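Local structure of putative uncharacterized protein (3BGK) at residues 60-65 / 90-95; 157-162 / 256-261. The protein probably repairs damaged, hydrated NAD(P)H by dehydrating its S epimer at the expense of ADP, which is turned into AMP. One frame throughout, in Å; residues are numbered along the deposited sequence.

Contact 1. Residues 60-65 / 90-95; sequences RVLLIG and TVATHK
L63 and V91 face each other as one of three parallel beta bridges, flanked by L62 with T90 and I64 with A92, between neighbouring strands of a beta-alpha-beta unit whose crossover is helix 71-83. The strand axes diverge by only 16°, which confirms the parallel sense.

Backbone hydrogen bonds alternate in direction, as parallel pairing requires. T90 N donates to V61 O, L63 N to T90 O, and G65 N to A92 O. A92 N gives the bond to L63 O, 2.6 Å long and nearly straight at the hydrogen. L63 thus uses both its N-H and its carbonyl on the partner strand, and CA-H...O contacts such as L62 CA to T90 O, 3.2 Å, supplement the pairing.

Apolar contacts divide by face. On the face of L62, T90, I64 and A92, the leucine sends CG anti to its backbone N (chi1 174°), which brings CD1 to 3.8 Å from CG2 of T90. Farther along, CG1 of I64 lies 3.9 Å from the methyl CB of A92. L119 of helix 116-125 covers I64 and A92. The other face carries L63, packed on A77 of helix 71-83, and V91, packed on I74 of the same helix.

At the C-terminal ends of the strands G65 lies near G134 and A73, both predicted to bind the hydrated dinucleotide. Here T93 OG1, anti to its own backbone N and also hydrogen-bonded to N97, donates to G65 O at 3.1 Å, tilted 17° from that carbonyl's plane.

Contact 2. Residues 157-162 / 256-261; sequences TLIIDG and MIAGFV
I159 reaches helix 249-263 from strand 157-161 with a single methyl. Its CD1 lies 3.6 Å from CA of A258 and 3.7 Å from CB of the same alanine, so the tip rests against both backbone and side chain. The same carbon also meets CG2 of I257 at 4.4 Å and CG2 of V261 at 4.3 Å, giving it three helical neighbours spaced one and three residues apart. At the start of the strand, T157 adds a looser methyl contact, CG2 to CG2 of V261.

The isoleucine's CG1 stands anti to the carbonyl carbon (chi1 -47°), and an extended chi2 of 159° carries CD1 out to the helix. No hydrogen bond crosses: the contact is purely apolar and buried.

Around this first shell, V128 and L130 of the adjacent strand 128-131 touch I159, while T184 of strand 181-184, the neighbour on the other side, touches both I159 and I257. A275 of helix 268-287 also touches I257. The strand and helix axes run antiparallel at 174° and approach to 10.0 Å, a spacing usual for a helix lying on a sheet, here in the alpha/beta three-layer sandwich of the NnrD/CARKD family.

In the fold
From the N terminus, contact 1 closes first: strand 60-64 leads through helix 71-83 into strand 88-93, a local loop with 24 residues between the segments. The chain then builds strands 109-112 and 128-131 before reaching 157-161. Contact 2 closes a much longer loop, with 93 residues intervening, when helix 249-263 returns to that strand. The loops run in series, neither nested nor crossed, yet both reach one sheet, where strand 128-131 separates 60-64 from 157-161. Contact 1 ties neighbouring strands within the sheet; contact 2 joins the sheet to a covering helix. They meet directly where V61 CG2 packs 3.8 Å from A258 O.

Contact 1. Residues 60-65 / 90-95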
loop_
_atom_site.group_PDB
_atom_site.type_symbol
_atom_site.label_atom_id
_atom_site.label_comp_id
_atom_site.label_asym_id
_atom_site.label_seq_id
_atom_site.Cartn_x
_atom_site.Cartn_y
_atom_site.Cartn_z
ATOM N N ARG A 60 -17.073 19.770 -2.708
ATOM C CA ARG A 60 -16.760 18.885 -1.590
ATOM C C ARG A 60 -17.756 17.736 -1.574
ATOM O O ARG A 60 -18.980 17.956 -1.530
ATOM C CB ARG A 60 -16.825 19.636 -0.261
ATOM C CG ARG A 60 -16.074 20.964 -0.235
ATOM C CD ARG A 60 -16.233 21.672 1.104
ATOM N N VAL A 61 -17.230 16.513 -1.621
ATOM C CA VAL A 61 -18.056 15.318 -1.599
ATOM C C VAL A 61 -17.872 14.598 -0.281
ATOM O O VAL A 61 -16.749 14.463 0.209
ATOM C CB VAL A 61 -17.698 14.341 -2.743
ATOM C CG1 VAL A 61 -18.685 13.179 -2.794
ATOM C CG2 VAL A 61 -17.664 15.063 -4.080
ATOM N N LEU A 62 -18.987 14.146 0.289
ATOM C CA LEU A 62 -18.970 13.202 1.389
ATOM C C LEU A 62 -19.448 11.834 0.886
ATOM O O LEU A 62 -20.517 11.711 0.272
ATOM C CB LEU A 62 -19.815 13.711 2.573
ATOM C CG LEU A 62 -20.016 12.771 3.777
ATOM C CD1 LEU A 62 -18.748 12.589 4.600
ATOM C CD2 LEU A 62 -21.153 13.236 4.665
ATOM N N LEU A 63 -18.637 10.808 1.128
ATOM C CA LEU A 63 -18.993 9.445 0.767
ATOM C C LEU A 63 -19.362 8.734 2.046
ATOM O O LEU A 63 -18.717 8.937 3.069
ATOM C CB LEU A 63 -17.826 8.735 0.079
ATOM C CG LEU A 63 -17.544 9.089 -1.384
ATOM C CD1 LEU A 63 -16.807 10.402 -1.519
ATOM C CD2 LEU A 63 -16.763 7.985 -2.050
ATOM N N ILE A 64 -20.416 7.930 1.995
ATOM C CA ILE A 64 -20.898 7.207 3.159
ATOM C C ILE A 64 -21.142 5.766 2.745
ATOM O O ILE A 64 -21.995 5.498 1.905
ATOM C CB ILE A 64 -22.200 7.829 3.717
ATOM C CG1 ILE A 64 -22.006 9.319 4.005
ATOM C CG2 ILE A 64 -22.668 7.089 4.968
ATOM C CD1 ILE A 64 -23.288 10.069 4.227
ATOM N N GLY A 65 -20.377 4.854 3.327
ATOM C CA GLY A 65 -20.441 3.445 2.971
ATOM C C GLY A 65 -19.240 2.694 3.512
ATOM O O GLY A 65 -18.604 3.134 4.462
ATOM N N THR A 90 -14.422 13.400 1.490
ATOM C CA THR A 90 -14.531 12.965 2.879
ATOM C C THR A 90 -15.336 11.674 2.912
ATOM O O THR A 90 -16.341 11.549 2.218
ATOM C CB THR A 90 -15.212 14.041 3.740
ATOM O OG1 THR A 90 -14.574 15.300 3.516
ATOM C CG2 THR A 90 -15.130 13.700 5.225
ATOM N N VAL A 91 -14.880 10.714 3.712
ATOM C CA VAL A 91 -15.483 9.390 3.762
ATOM C C VAL A 91 -16.000 9.068 5.166
ATOM O O VAL A 91 -15.256 9.156 6.150
ATOM C CB VAL A 91 -14.479 8.296 3.324
ATOM C CG1 VAL A 91 -15.192 6.962 3.132
ATOM C CG2 VAL A 91 -13.748 8.698 2.043
ATOM N N ALA A 92 -17.281 8.717 5.247
ATOM C CA ALA A 92 -17.877 8.183 6.463
ATOM C C ALA A 92 -17.953 6.668 6.309
ATOM O O ALA A 92 -18.726 6.146 5.495
ATOM C CB ALA A 92 -19.265 8.772 6.686
ATOM N N THR A 93 -17.147 5.956 7.083
ATOM C CA THR A 93 -16.972 4.536 6.852
ATOM C C THR A 93 -16.794 3.777 8.166
ATOM O O THR A 93 -16.824 4.374 9.250
ATOM C CB THR A 93 -15.809 4.274 5.834
ATOM O OG1 THR A 93 -15.712 2.878 5.550
ATOM C CG2 THR A 93 -14.464 4.778 6.355
ATOM N N HIS A 94 -16.639 2.460 8.078
ATOM C CA HIS A 94 -16.415 1.674 9.274
ATOM C C HIS A 94 -15.037 1.977 9.871
ATOM O O HIS A 94 -14.022 1.966 9.173
ATOM C CB HIS A 94 -16.590 0.176 8.997
ATOM C CG HIS A 94 -16.504 -0.678 10.224
ATOM N ND1 HIS A 94 -17.551 -0.816 11.112
ATOM C CD2 HIS A 94 -15.494 -1.431 10.717
ATOM C CE1 HIS A 94 -17.191 -1.619 12.099
ATOM N NE2 HIS A 94 -15.947 -2.006 11.883
ATOM N N LYS A 95 -15.040 2.276 11.168
ATOM C CA LYS A 95 -13.846 2.409 12.004
ATOM C C LYS A 95 -12.657 1.544 11.540
ATOM O O LYS A 95 -11.558 2.064 11.329
ATOM C CB LYS A 95 -14.256 2.087 13.452
ATOM C CG LYS A 95 -13.150 1.842 14.470
ATOM C CD LYS A 95 -13.726 1.112 15.694
#

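Contact 2. Residues 157-162 / 256-261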
loop_
_atom_site.group_PDB
_atom_site.type_symbol
_atom_site.label_atom_id
_atom_site.label_comp_id
_atom_site.label_asym_id
_atom_site.label_seq_id
_atom_site.Cartn_x
_atom_site.Cartn_y
_atom_site.Cartn_z
ATOM N N THR A 157 -26.467 17.857 -3.891
ATOM C CA THR A 157 -26.716 16.723 -4.780
ATOM C C THR A 157 -26.577 15.413 -4.002
ATOM O O THR A 157 -25.589 15.194 -3.293
ATOM C CB THR A 157 -25.762 16.733 -5.991
ATOM O OG1 THR A 157 -25.806 18.022 -6.614
ATOM C CG2 THR A 157 -26.157 15.672 -7.015
ATOM N N LEU A 158 -27.578 14.554 -4.128
ATOM C CA LEU A 158 -27.595 13.295 -3.397
ATOM C C LEU A 158 -27.575 12.120 -4.361
ATOM O O LEU A 158 -28.475 11.974 -5.200
ATOM C CB LEU A 158 -28.815 13.216 -2.469
ATOM C CG LEU A 158 -29.041 11.925 -1.670
ATOM C CD1 LEU A 158 -27.964 11.717 -0.601
ATOM C CD2 LEU A 158 -30.438 11.918 -1.045
ATOM N N ILE A 159 -26.535 11.299 -4.238
ATOM C CA ILE A 159 -26.406 10.080 -5.023
ATOM C C ILE A 159 -26.687 8.885 -4.124
ATOM O O ILE A 159 -26.049 8.701 -3.079
ATOM C CB ILE A 159 -25.020 9.945 -5.700
ATOM C CG1 ILE A 159 -24.625 11.258 -6.385
ATOM C CG2 ILE A 159 -25.032 8.806 -6.712
ATOM C CD1 ILE A 159 -23.138 11.400 -6.624
ATOM N N ILE A 160 -27.661 8.085 -4.540
ATOM C CA ILE A 160 -28.081 6.913 -3.797
ATOM C C ILE A 160 -27.661 5.683 -4.593
ATOM O O ILE A 160 -28.129 5.459 -5.711
ATOM C CB ILE A 160 -29.607 6.932 -3.540
ATOM C CG1 ILE A 160 -30.007 8.224 -2.807
ATOM C CG2 ILE A 160 -30.035 5.698 -2.748
ATOM C CD1 ILE A 160 -31.491 8.547 -2.867
ATOM N N ASP A 161 -26.761 4.903 -4.008
ATOM C CA ASP A 161 -26.091 3.832 -4.730
ATOM C C ASP A 161 -26.307 2.500 -4.045
ATOM O O ASP A 161 -26.590 2.454 -2.850
ATOM C CB ASP A 161 -24.594 4.130 -4.824
ATOM C CG ASP A 161 -23.846 3.121 -5.665
ATOM O OD1 ASP A 161 -23.938 3.191 -6.905
ATOM O OD2 ASP A 161 -23.160 2.253 -5.085
ATOM N N GLY A 162 -26.188 1.421 -4.812
ATOM C CA GLY A 162 -26.190 0.071 -4.268
ATOM C C GLY A 162 -27.285 -0.171 -3.257
ATOM O O GLY A 162 -28.440 0.144 -3.516
HETATM N N MSE A 256 -16.859 8.218 -9.703
HETATM C CA MSE A 256 -16.660 9.124 -10.831
HETATM C C MSE A 256 -17.806 10.111 -11.025
HETATM O O MSE A 256 -17.559 11.313 -11.151
HETATM C CB MSE A 256 -16.401 8.350 -12.115
HETATM C CG MSE A 256 -15.036 7.714 -12.141
HETATM SE SE MSE A 256 -14.686 6.821 -13.816
HETATM C CE MSE A 256 -14.683 8.382 -14.994
ATOM N N ILE A 257 -19.043 9.611 -11.033
ATOM C CA ILE A 257 -20.222 10.481 -11.099
ATOM C C ILE A 257 -20.207 11.549 -9.998
ATOM O O ILE A 257 -20.518 12.716 -10.260
ATOM C CB ILE A 257 -21.556 9.683 -11.047
ATOM C CG1 ILE A 257 -21.676 8.757 -12.258
ATOM C CG2 ILE A 257 -22.762 10.643 -10.982
ATOM C CD1 ILE A 257 -22.664 7.621 -12.062
ATOM N N ALA A 258 -19.835 11.146 -8.782
ATOM C CA ALA A 258 -19.738 12.071 -7.657
ATOM C C ALA A 258 -18.699 13.165 -7.895
ATOM O O ALA A 258 -18.927 14.323 -7.542
ATOM C CB ALA A 258 -19.446 11.322 -6.363
ATOM N N GLY A 259 -17.567 12.794 -8.490
ATOM C CA GLY A 259 -16.484 13.733 -8.744
ATOM C C GLY A 259 -16.841 14.716 -9.847
ATOM O O GLY A 259 -16.483 15.907 -9.779
ATOM N N PHE A 260 -17.553 14.222 -10.864
ATOM C CA PHE A 260 -17.996 15.069 -11.965
ATOM C C PHE A 260 -18.986 16.130 -11.490
ATOM O O PHE A 260 -18.778 17.322 -11.738
ATOM C CB PHE A 260 -18.585 14.228 -13.102
ATOM C CG PHE A 260 -17.566 13.771 -14.121
ATOM C CD1 PHE A 260 -16.451 13.023 -13.736
ATOM C CD2 PHE A 260 -17.736 14.070 -15.468
ATOM C CE1 PHE A 260 -15.514 12.594 -14.673
ATOM C CE2 PHE A 260 -16.808 13.646 -16.423
ATOM C CZ PHE A 260 -15.694 12.901 -16.026
ATOM N N VAL A 261 -20.036 15.699 -10.784
ATOM C CA VAL A 261 -21.104 16.604 -10.346
ATOM C C VAL A 261 -20.604 17.647 -9.341
ATOM O O VAL A 261 -21.165 18.742 -9.239
ATOM C CB VAL A 261 -22.359 15.856 -9.794
ATOM C CG1 VAL A 261 -22.963 14.952 -10.859
ATOM C CG2 VAL A 261 -22.027 15.058 -8.541
#